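Local coordinates for MOBA relate protein (Mycobacterium sp., PDB 2WAW) that is of unknown function but has a MobA-like NTP transferase domain and so probably transfers a nucleotide from an NTP to an acceptor, at residues Q48-G54 against L69-V74; L89-P94 against R143-L149; T21-L25 against A56-V60; Y131-I135 against A176-L180. All coordinates share one frame; numbering follows the deposited sequence.

Contact 1 (Q48-G54 against L69-V74); sequences QLIVTLG and LDIVLV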
# COMPACT_ATOMS: atom_id res chain seq x y z
N GLN A 48 -2.76 -2.91 -13.38
CA GLN A 48 -1.32 -2.73 -13.25
C GLN A 48 -1.03 -2.76 -11.76
O GLN A 48 -1.83 -2.23 -10.98
CB GLN A 48 -0.91 -1.38 -13.84
CG GLN A 48 0.55 -0.97 -13.56
CD GLN A 48 0.88 0.41 -14.05
OE1 GLN A 48 0.02 1.32 -14.05
NE2 GLN A 48 2.13 0.60 -14.43
N LEU A 49 0.10 -3.33 -11.38
CA LEU A 49 0.55 -3.30 -10.02
C LEU A 49 2.00 -2.85 -9.92
O LEU A 49 2.84 -3.48 -10.42
CB LEU A 49 0.36 -4.66 -9.37
CG LEU A 49 0.73 -4.87 -7.90
CD1 LEU A 49 -0.01 -3.90 -7.02
CD2 LEU A 49 0.39 -6.28 -7.51
N ILE A 50 2.21 -1.76 -9.20
CA ILE A 50 3.51 -1.17 -8.97
C ILE A 50 3.95 -1.41 -7.52
O ILE A 50 3.18 -1.29 -6.64
CB ILE A 50 3.46 0.36 -9.15
CG1 ILE A 50 3.15 0.73 -10.60
CG2 ILE A 50 4.73 1.01 -8.66
CD1 ILE A 50 2.85 2.13 -10.78
N VAL A 51 5.18 -1.80 -7.35
CA VAL A 51 5.75 -1.95 -6.01
C VAL A 51 6.99 -1.08 -5.91
O VAL A 51 7.86 -1.13 -6.79
CB VAL A 51 6.14 -3.41 -5.72
CG1 VAL A 51 6.54 -3.60 -4.22
CG2 VAL A 51 5.03 -4.36 -6.14
N THR A 52 7.06 -0.27 -4.84
CA THR A 52 8.26 0.54 -4.63
C THR A 52 9.16 -0.12 -3.61
O THR A 52 8.69 -0.74 -2.64
CB THR A 52 7.94 1.99 -4.16
OG1 THR A 52 7.36 1.93 -2.85
CG2 THR A 52 6.93 2.69 -5.10
N LEU A 53 10.46 0.01 -3.84
CA LEU A 53 11.45 -0.56 -2.95
C LEU A 53 12.55 0.45 -2.75
O LEU A 53 12.83 1.27 -3.64
CB LEU A 53 12.03 -1.84 -3.56
CG LEU A 53 11.07 -3.00 -3.81
CD1 LEU A 53 11.79 -4.13 -4.53
CD2 LEU A 53 10.55 -3.48 -2.51
N GLY A 54 13.19 0.40 -1.59
CA GLY A 54 14.24 1.35 -1.27
C GLY A 54 15.62 0.70 -1.18
O GLY A 54 15.98 -0.12 -2.03
N LEU A 69 5.16 -7.52 -12.13
CA LEU A 69 4.91 -6.28 -11.44
C LEU A 69 5.82 -5.18 -11.96
O LEU A 69 6.87 -5.46 -12.44
CB LEU A 69 5.14 -6.48 -9.95
CG LEU A 69 4.43 -7.62 -9.26
CD1 LEU A 69 4.61 -7.58 -7.81
CD2 LEU A 69 3.03 -7.74 -9.60
N ASP A 70 5.41 -3.93 -11.85
CA ASP A 70 6.29 -2.80 -12.17
C ASP A 70 7.04 -2.41 -10.90
O ASP A 70 6.43 -1.96 -9.92
CB ASP A 70 5.50 -1.61 -12.71
CG ASP A 70 4.93 -1.89 -14.08
OD1 ASP A 70 5.68 -2.42 -14.94
OD2 ASP A 70 3.74 -1.59 -14.30
N ILE A 71 8.35 -2.60 -10.93
CA ILE A 71 9.22 -2.37 -9.76
C ILE A 71 9.86 -1.00 -9.85
O ILE A 71 10.58 -0.70 -10.82
CB ILE A 71 10.30 -3.48 -9.67
CG1 ILE A 71 9.64 -4.87 -9.55
CG2 ILE A 71 11.29 -3.21 -8.54
CD1 ILE A 71 8.58 -5.01 -8.43
N VAL A 72 9.63 -0.17 -8.83
CA VAL A 72 10.11 1.21 -8.84
C VAL A 72 11.14 1.33 -7.70
O VAL A 72 10.80 1.15 -6.55
CB VAL A 72 8.94 2.19 -8.69
CG1 VAL A 72 9.44 3.62 -8.52
CG2 VAL A 72 8.00 2.09 -9.93
N LEU A 73 12.40 1.59 -8.05
CA LEU A 73 13.47 1.57 -7.04
C LEU A 73 13.86 2.99 -6.69
O LEU A 73 14.08 3.81 -7.58
CB LEU A 73 14.71 0.82 -7.56
CG LEU A 73 14.55 -0.59 -8.14
CD1 LEU A 73 15.90 -1.16 -8.57
CD2 LEU A 73 13.90 -1.51 -7.14
N VAL A 74 13.94 3.29 -5.40
CA VAL A 74 14.28 4.64 -4.94
C VAL A 74 15.41 4.59 -3.90
O VAL A 74 15.74 3.52 -3.36
CB VAL A 74 13.06 5.41 -4.38
CG1 VAL A 74 11.95 5.52 -5.44
CG2 VAL A 74 12.51 4.75 -3.11
O HOH W 1 16.34 0.88 -4.56
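Ile50 and Asp70, Val51 and Ile71, Thr52 and Val72, and Leu53 and Leu73 pair as parallel bridges that join the two strands of a beta-alpha-beta unit, with helix 57-63 as the connection. Strand 70-73 is an outermost strand of the seven-stranded mixed sheet, in the part of the GT-A-like fold where neighbouring strands run parallel.

Five backbone hydrogen bonds make the ladder. Leu49 O accepts from Asp70 N (3.0 Å), Asp70 O from Val51 N (2.9 Å), and Val51 O from Val72 N; Val72 O and Leu53 O continue the alternation with Leu53 N and Val74 N.

Apolar side chains sort onto two faces. With Val51, Ile71 and Leu53, the first face reaches helices 33-42 and 57-63: Val51 CB meets Ile71 CD1 at 4.0 Å, while Leu69 forks so that CD1 lies 3.7 Å from Val51 CG2 and its other branch runs alongside Leu49. On the second, Ile50 CG2 lies 3.7 Å from Val72 CG2, and both side chains also pack on Trp91.

One side-chain polar bond is added. Gln48 NE2 gives a short, straight bond to Asp70 OD2 (2.7 Å, 173°). The carboxylate oxygen sits in the amide plane, but the amide N-H meets the carboxylate from above, 35° out of its plane. Trp91 O also accepts from NE2, while Thr7 OG1 and Asp93 N bond to OE1, which fixes the amide's rotation.

At the far end water 1 donates to Gly54 O at 2.7 Å and to Val74 O at 3.0 Å.

Contact 2 (L89-P94 against R143-L149); sequences LTWVDP and RGVFGDL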
# COMPACT_ATOMS: atom_id res chain seq x y z
N LEU A 89 4.31 7.38 -9.31
CA LEU A 89 3.28 8.06 -10.12
C LEU A 89 3.69 8.16 -11.59
O LEU A 89 2.86 8.07 -12.51
CB LEU A 89 2.94 9.44 -9.51
CG LEU A 89 2.16 9.40 -8.18
CD1 LEU A 89 2.15 10.77 -7.50
CD2 LEU A 89 0.73 8.89 -8.34
N THR A 90 4.99 8.34 -11.81
CA THR A 90 5.51 8.50 -13.18
C THR A 90 5.31 7.22 -14.03
O THR A 90 5.28 7.28 -15.27
CB THR A 90 6.98 8.96 -13.16
OG1 THR A 90 7.83 7.90 -12.73
CG2 THR A 90 7.14 10.15 -12.23
N TRP A 91 5.14 6.09 -13.35
CA TRP A 91 4.96 4.77 -13.96
C TRP A 91 3.50 4.35 -14.16
O TRP A 91 3.24 3.33 -14.81
CB TRP A 91 5.59 3.70 -13.07
CG TRP A 91 7.07 3.60 -13.12
CD1 TRP A 91 7.97 4.51 -12.67
CD2 TRP A 91 7.82 2.48 -13.59
NE1 TRP A 91 9.26 4.04 -12.86
CE2 TRP A 91 9.19 2.79 -13.43
CE3 TRP A 91 7.47 1.24 -14.15
CZ2 TRP A 91 10.22 1.91 -13.81
CZ3 TRP A 91 8.50 0.36 -14.53
CH2 TRP A 91 9.85 0.71 -14.35
N VAL A 92 2.57 5.10 -13.59
CA VAL A 92 1.14 4.75 -13.68
C VAL A 92 0.66 4.82 -15.13
O VAL A 92 0.92 5.82 -15.82
CB VAL A 92 0.30 5.68 -12.79
CG1 VAL A 92 -1.19 5.39 -12.95
CG2 VAL A 92 0.69 5.49 -11.32
N ASP A 93 0.03 3.77 -15.58
CA ASP A 93 -0.57 3.67 -16.95
C ASP A 93 -1.51 4.90 -17.19
O ASP A 93 -2.32 5.15 -16.41
CB ASP A 93 -1.29 2.31 -17.10
CG ASP A 93 -1.63 1.94 -18.57
OD1 ASP A 93 -2.23 2.75 -19.29
OD2 ASP A 93 -1.35 0.79 -18.98
N PRO A 94 -1.40 5.55 -18.33
CA PRO A 94 -2.36 6.62 -18.61
C PRO A 94 -3.84 6.22 -18.58
O PRO A 94 -4.70 7.07 -18.30
CB PRO A 94 -1.97 7.09 -20.02
CG PRO A 94 -0.54 6.69 -20.18
CD PRO A 94 -0.35 5.45 -19.39
N ARG A 143 -7.03 10.35 -10.50
CA ARG A 143 -6.01 10.96 -11.35
C ARG A 143 -5.95 12.48 -11.19
O ARG A 143 -4.87 13.07 -11.24
CB ARG A 143 -6.29 10.60 -12.81
CG ARG A 143 -5.36 11.33 -13.80
CD ARG A 143 -5.45 10.74 -15.20
NE ARG A 143 -4.93 9.38 -15.23
CZ ARG A 143 -3.64 9.06 -15.32
NH1 ARG A 143 -2.70 10.00 -15.39
NH2 ARG A 143 -3.29 7.78 -15.32
N GLY A 144 -7.11 13.11 -10.95
CA GLY A 144 -7.19 14.57 -10.82
C GLY A 144 -6.34 15.17 -9.72
O GLY A 144 -5.97 16.35 -9.80
N VAL A 145 -6.00 14.38 -8.71
CA VAL A 145 -5.15 14.89 -7.63
C VAL A 145 -3.76 14.22 -7.55
O VAL A 145 -3.04 14.33 -6.54
CB VAL A 145 -5.88 14.88 -6.27
CG1 VAL A 145 -7.03 15.89 -6.30
CG2 VAL A 145 -6.41 13.51 -5.95
N PHE A 146 -3.38 13.54 -8.63
CA PHE A 146 -2.02 13.00 -8.75
C PHE A 146 -0.96 14.09 -8.50
O PHE A 146 0.05 13.83 -7.86
CB PHE A 146 -1.78 12.36 -10.13
CG PHE A 146 -2.36 10.97 -10.29
CD1 PHE A 146 -3.12 10.36 -9.29
CD2 PHE A 146 -2.14 10.28 -11.49
CE1 PHE A 146 -3.66 9.08 -9.48
CE2 PHE A 146 -2.67 9.00 -11.70
CZ PHE A 146 -3.43 8.39 -10.68
N GLY A 147 -1.20 15.31 -9.00
CA GLY A 147 -0.28 16.43 -8.75
C GLY A 147 -0.07 16.74 -7.27
O GLY A 147 1.06 16.98 -6.83
N ASP A 148 -1.16 16.73 -6.50
CA ASP A 148 -1.09 16.99 -5.06
C ASP A 148 -0.35 15.89 -4.29
O ASP A 148 0.41 16.18 -3.36
CB ASP A 148 -2.51 17.19 -4.50
CG ASP A 148 -3.28 18.28 -5.24
OD1 ASP A 148 -3.30 19.42 -4.75
OD2 ASP A 148 -3.82 18.01 -6.34
N LEU A 149 -0.59 14.63 -4.67
CA LEU A 149 0.16 13.50 -4.13
C LEU A 149 1.64 13.68 -4.34
O LEU A 149 2.44 13.44 -3.43
CB LEU A 149 -0.23 12.21 -4.84
CG LEU A 149 -1.35 11.34 -4.31
CD1 LEU A 149 -1.22 10.02 -5.03
CD2 LEU A 149 -1.26 11.13 -2.80
O HOH W 2 -0.28 8.32 -15.67
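Leu89 and Phe146 meet over a ring face: the leucine CD2 methyl stands 4.3 Å from the ring centroid, 14° off the normal, in a CH-pi contact. The other branch of the leucine, CD1, reaches past the ring to Leu149 CB at 3.8 Å. Val92 contributes CG1, which touches Phe146 CE2 at 4.1 Å and lies about as close to Arg143 NH2; with chi1 at 176°, CG1 is the branch trans to the valine nitrogen, and this carries it to both partners.

Arg143 brings the polar half. Its guanidinium is linked to the other segment through water 2, which lies in the guanidinium plane, accepts from NH1 at 3.0 Å and donates to Val92 O at 2.8 Å. Asp93 O sits near the edge of the group and Pro94 O over one face, but neither is placed at a bonding angle to NH2.

Within 143-149 the two flat groups also pack on each other. Phe146 CE2 lies 3.7 Å above the guanidinium plane, over its centre, while Arg143 CA sits over the phenyl face opposite the leucine methyl, so the ring is sandwiched between main chain and Leu89. In the second shell, Arg143 NE is bonded to Ala96 O, which pins the bent end of the side chain. Further in, Ile99 of strand 98-103 is touched by Leu89, Val92, Phe146 and Leu149 alike.

The end of helix 84-90 and the start of helix 146-150 are therefore joined over one strand by methyl and ring contacts, and the cationic end faces carbonyl oxygens and water, which should stabilise its charge.

Contact 3 (T21-L25 against A56-V60); sequences TPKQL and AADEV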
# COMPACT_ATOMS: atom_id res chain seq x y z
N THR A 21 16.31 -4.73 10.45
CA THR A 21 16.41 -5.68 9.35
C THR A 21 15.30 -5.31 8.37
O THR A 21 14.33 -4.69 8.79
CB THR A 21 16.21 -7.13 9.86
OG1 THR A 21 16.60 -8.06 8.85
CG2 THR A 21 14.76 -7.38 10.29
N PRO A 22 15.45 -5.64 7.07
CA PRO A 22 14.37 -5.23 6.14
C PRO A 22 13.04 -5.91 6.47
O PRO A 22 12.93 -7.14 6.40
CB PRO A 22 14.91 -5.68 4.77
CG PRO A 22 16.44 -5.77 4.95
CD PRO A 22 16.54 -6.34 6.36
N LYS A 23 12.03 -5.14 6.87
CA LYS A 23 10.76 -5.75 7.28
C LYS A 23 10.08 -6.52 6.13
O LYS A 23 9.34 -7.46 6.37
CB LYS A 23 9.80 -4.72 7.88
CG LYS A 23 9.24 -3.70 6.90
CD LYS A 23 8.55 -2.62 7.74
CE LYS A 23 8.02 -1.50 6.93
NZ LYS A 23 7.35 -0.53 7.84
N GLN A 24 10.36 -6.10 4.90
CA GLN A 24 9.80 -6.71 3.69
C GLN A 24 10.09 -8.22 3.66
O GLN A 24 9.29 -9.01 3.14
CB GLN A 24 10.38 -6.04 2.42
CG GLN A 24 10.06 -4.52 2.25
CD GLN A 24 10.94 -3.58 3.10
OE1 GLN A 24 10.67 -2.35 3.19
NE2 GLN A 24 11.97 -4.13 3.72
N LEU A 25 11.21 -8.60 4.24
CA LEU A 25 11.70 -9.96 4.20
C LEU A 25 11.41 -10.80 5.44
O LEU A 25 11.72 -11.93 5.46
CB LEU A 25 13.20 -9.99 3.85
CG LEU A 25 13.58 -9.32 2.55
CD1 LEU A 25 15.00 -9.16 2.41
CD2 LEU A 25 13.02 -10.04 1.36
N ALA A 56 16.89 -1.66 0.56
CA ALA A 56 16.92 -3.12 0.64
C ALA A 56 16.52 -3.83 -0.66
O ALA A 56 16.35 -5.05 -0.67
CB ALA A 56 15.99 -3.59 1.79
N ALA A 57 16.37 -3.08 -1.75
CA ALA A 57 15.87 -3.62 -3.02
C ALA A 57 16.63 -4.85 -3.50
O ALA A 57 16.01 -5.80 -3.96
CB ALA A 57 15.88 -2.56 -4.11
N ASP A 58 17.95 -4.81 -3.41
CA ASP A 58 18.79 -5.93 -3.86
C ASP A 58 18.39 -7.24 -3.19
O ASP A 58 18.21 -8.25 -3.88
CB ASP A 58 20.27 -5.64 -3.63
CG ASP A 58 20.84 -4.66 -4.65
OD1 ASP A 58 20.10 -4.23 -5.56
OD2 ASP A 58 22.04 -4.33 -4.53
N GLU A 59 18.27 -7.22 -1.87
CA GLU A 59 17.86 -8.39 -1.08
C GLU A 59 16.43 -8.81 -1.43
O GLU A 59 16.12 -9.99 -1.57
CB GLU A 59 17.95 -8.10 0.43
CG GLU A 59 19.30 -7.62 0.93
CD GLU A 59 19.21 -6.99 2.32
OE1 GLU A 59 19.16 -7.75 3.31
OE2 GLU A 59 19.19 -5.75 2.42
N VAL A 60 15.55 -7.82 -1.55
CA VAL A 60 14.14 -8.09 -1.86
C VAL A 60 13.97 -8.75 -3.24
O VAL A 60 13.19 -9.70 -3.40
CB VAL A 60 13.27 -6.83 -1.74
CG1 VAL A 60 11.86 -7.09 -2.23
CG2 VAL A 60 13.22 -6.37 -0.29
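The carboxylate of Glu59 is the flat group here, and it is met by CG of the puckered Pro22 ring. In the Glu59 conformer described, one of two, Pro22 CG comes obliquely from above the carboxylate plane, about 3.7 Å from OE1 and the same from OE2; the second conformer makes this detail tentative. The proline's next carbon touches more plainly: Pro22 CB lies 3.8 Å from Ala56 CB, at the N-cap position of helix 57-63.

Further along the segment, Leu25 straddles the helix surface with its two branches. CD1 rests on Glu59 CB at 3.7 Å, and CD2 comes to 3.9 Å from Val60 CA and 4.0 Å from Val60 CG2. A chi1 of -57°, with CG trans to the carbonyl carbon, turns the fork toward the helix. The same valine methyl also meets Gln24 CB at 3.9 Å, so Val60 CG2 touches two successive residues of the 3-10 turn 23-25. Val60 and Gln24 both go on to Leu34 of helix 33-42.

The loop after strand 6-12 is where this family carries its nucleotide-binding signature, and residues 21-25 probably form its end. Lys23 takes no part in the contact; its NZ is bonded to the carbonyl oxygens of Tyr15 and Val182.

Every close approach between the segments has carbon on at least one side, so the loop leans on the first turn of helix 57-63 by van der Waals contact: the fit of apolar surfaces, rather than any directional bond between the two segments, sets their relative position.

Contact 4 (Y131-I135 against A176-L180); sequences YANGI and ADVPL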
# COMPACT_ATOMS: atom_id res chain seq x y z
N TYR A 131 -12.87 1.37 8.88
CA TYR A 131 -12.97 0.14 9.65
C TYR A 131 -13.71 0.41 10.95
O TYR A 131 -14.06 1.56 11.27
CB TYR A 131 -11.56 -0.36 9.93
CG TYR A 131 -10.79 -0.72 8.67
CD1 TYR A 131 -10.90 -2.00 8.12
CD2 TYR A 131 -9.97 0.20 8.05
CE1 TYR A 131 -10.20 -2.36 6.99
CE2 TYR A 131 -9.25 -0.14 6.90
CZ TYR A 131 -9.38 -1.43 6.38
OH TYR A 131 -8.70 -1.83 5.26
N ALA A 132 -13.98 -0.65 11.71
CA ALA A 132 -14.70 -0.54 12.97
C ALA A 132 -13.99 0.38 13.99
O ALA A 132 -14.65 1.02 14.82
CB ALA A 132 -14.90 -1.92 13.55
N ASN A 133 -12.66 0.45 13.92
CA ASN A 133 -11.85 1.22 14.87
C ASN A 133 -11.02 2.33 14.23
O ASN A 133 -10.00 2.76 14.79
CB ASN A 133 -10.94 0.29 15.68
CG ASN A 133 -9.94 -0.48 14.82
OD1 ASN A 133 -10.16 -0.69 13.62
ND2 ASN A 133 -8.84 -0.91 15.43
N GLY A 134 -11.47 2.79 13.06
CA GLY A 134 -10.87 3.95 12.41
C GLY A 134 -10.66 3.81 10.92
O GLY A 134 -10.92 2.76 10.34
N ILE A 135 -10.20 4.90 10.30
CA ILE A 135 -9.87 4.99 8.88
C ILE A 135 -8.51 4.35 8.63
O ILE A 135 -7.61 4.47 9.47
CB ILE A 135 -9.80 6.49 8.46
CG1 ILE A 135 -11.18 7.16 8.55
CG2 ILE A 135 -9.14 6.69 7.08
CD1 ILE A 135 -12.25 6.51 7.70
N ALA A 176 -14.43 -4.87 9.56
CA ALA A 176 -13.20 -5.41 10.12
C ALA A 176 -12.53 -4.28 10.90
O ALA A 176 -12.94 -3.13 10.80
CB ALA A 176 -12.28 -5.90 8.99
N ASP A 177 -11.48 -4.61 11.67
CA ASP A 177 -10.59 -3.60 12.24
C ASP A 177 -9.50 -3.19 11.25
O ASP A 177 -9.21 -3.92 10.30
CB ASP A 177 -9.92 -4.12 13.52
CG ASP A 177 -10.89 -4.24 14.68
OD1 ASP A 177 -11.98 -3.63 14.62
OD2 ASP A 177 -10.55 -4.92 15.67
N VAL A 178 -8.89 -2.02 11.48
CA VAL A 178 -7.75 -1.55 10.66
C VAL A 178 -6.71 -2.67 10.58
O VAL A 178 -6.38 -3.29 11.61
CB VAL A 178 -7.12 -0.26 11.26
CG1 VAL A 178 -5.86 0.20 10.50
CG2 VAL A 178 -8.14 0.89 11.28
N PRO A 179 -6.19 -2.96 9.37
CA PRO A 179 -5.18 -4.01 9.22
C PRO A 179 -3.93 -3.67 10.02
O PRO A 179 -3.59 -2.49 10.15
CB PRO A 179 -4.84 -3.96 7.72
CG PRO A 179 -5.26 -2.59 7.27
CD PRO A 179 -6.50 -2.31 8.08
N LEU A 180 -3.29 -4.69 10.58
CA LEU A 180 -2.04 -4.48 11.29
C LEU A 180 -0.97 -4.10 10.28
O LEU A 180 -1.01 -4.55 9.14
CB LEU A 180 -1.61 -5.75 12.01
CG LEU A 180 -2.52 -6.27 13.15
CD1 LEU A 180 -1.85 -7.47 13.79
CD2 LEU A 180 -2.78 -5.18 14.18
O HOH W 3 -6.65 -2.46 14.20
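Ala132 N donates an almost straight bond to Ala176 O (2.8 Å, 174°), tying the type I turn Tyr131-Gly134, which links strands 126-131 and 134-142 as a beta-hairpin, to the loop 176-180.

Tyr131 lays one ring face on that loop. Val178 CA stands 3.9 Å and Pro179 CD 3.8 Å from the ring centroid, two CH-pi contacts on the same face, both offset toward the rim. Ala176 O lies at the ring edge, in plane, and 3.2 Å from Tyr131 CB; the hydroxyl bonds onward to His137 O, which fixes the ring's far end.

Asn133 supplies the second bond: Val178 N gives to its OD1 at 2.8 Å, in the carbonyl plane and on a lone pair. Its CG lies between the backbone N and the carbonyl carbon (chi1 61°), bringing the amide over Asp177. The other end, ND2, donates to water 3 (3.0 Å), which itself donates to Val178 O at 2.7 Å. Val178 CG2 lies against Tyr131 CD2 and beside Gly134 O.

Asn133 thus reads both the N-H and, through water, the C=O of one residue, so the loop leading to helix 185-197 is held to the hairpin by two direct hydrogen bonds and a water bridge, with CH-pi contacts to the Tyr131 ring beside them.

Contacts 1 and 2 touch through Gln48, Trp91 and Asp93, and contacts 1 and 3 share the beta-alpha-beta unit: Leu53 CD1 packs on Val60 CG1 at 3.8 Å, and Leu73 on Ala57. Contact 1 is the most regular, a ladder of backbone bonds at one edge of the sheet; contacts 2 and 3, also partly buried, set helix ends against other elements, mostly through carbon, with water and an arginine added in contact 2. Contact 4 is a surface contact on the other side of the chain's centre, centre to centre about 26 Å from contact 1, and relies on a backbone bond, an asparagine amide, an aromatic face and water. Strand 134-142 leads from contact 4 to contact 2.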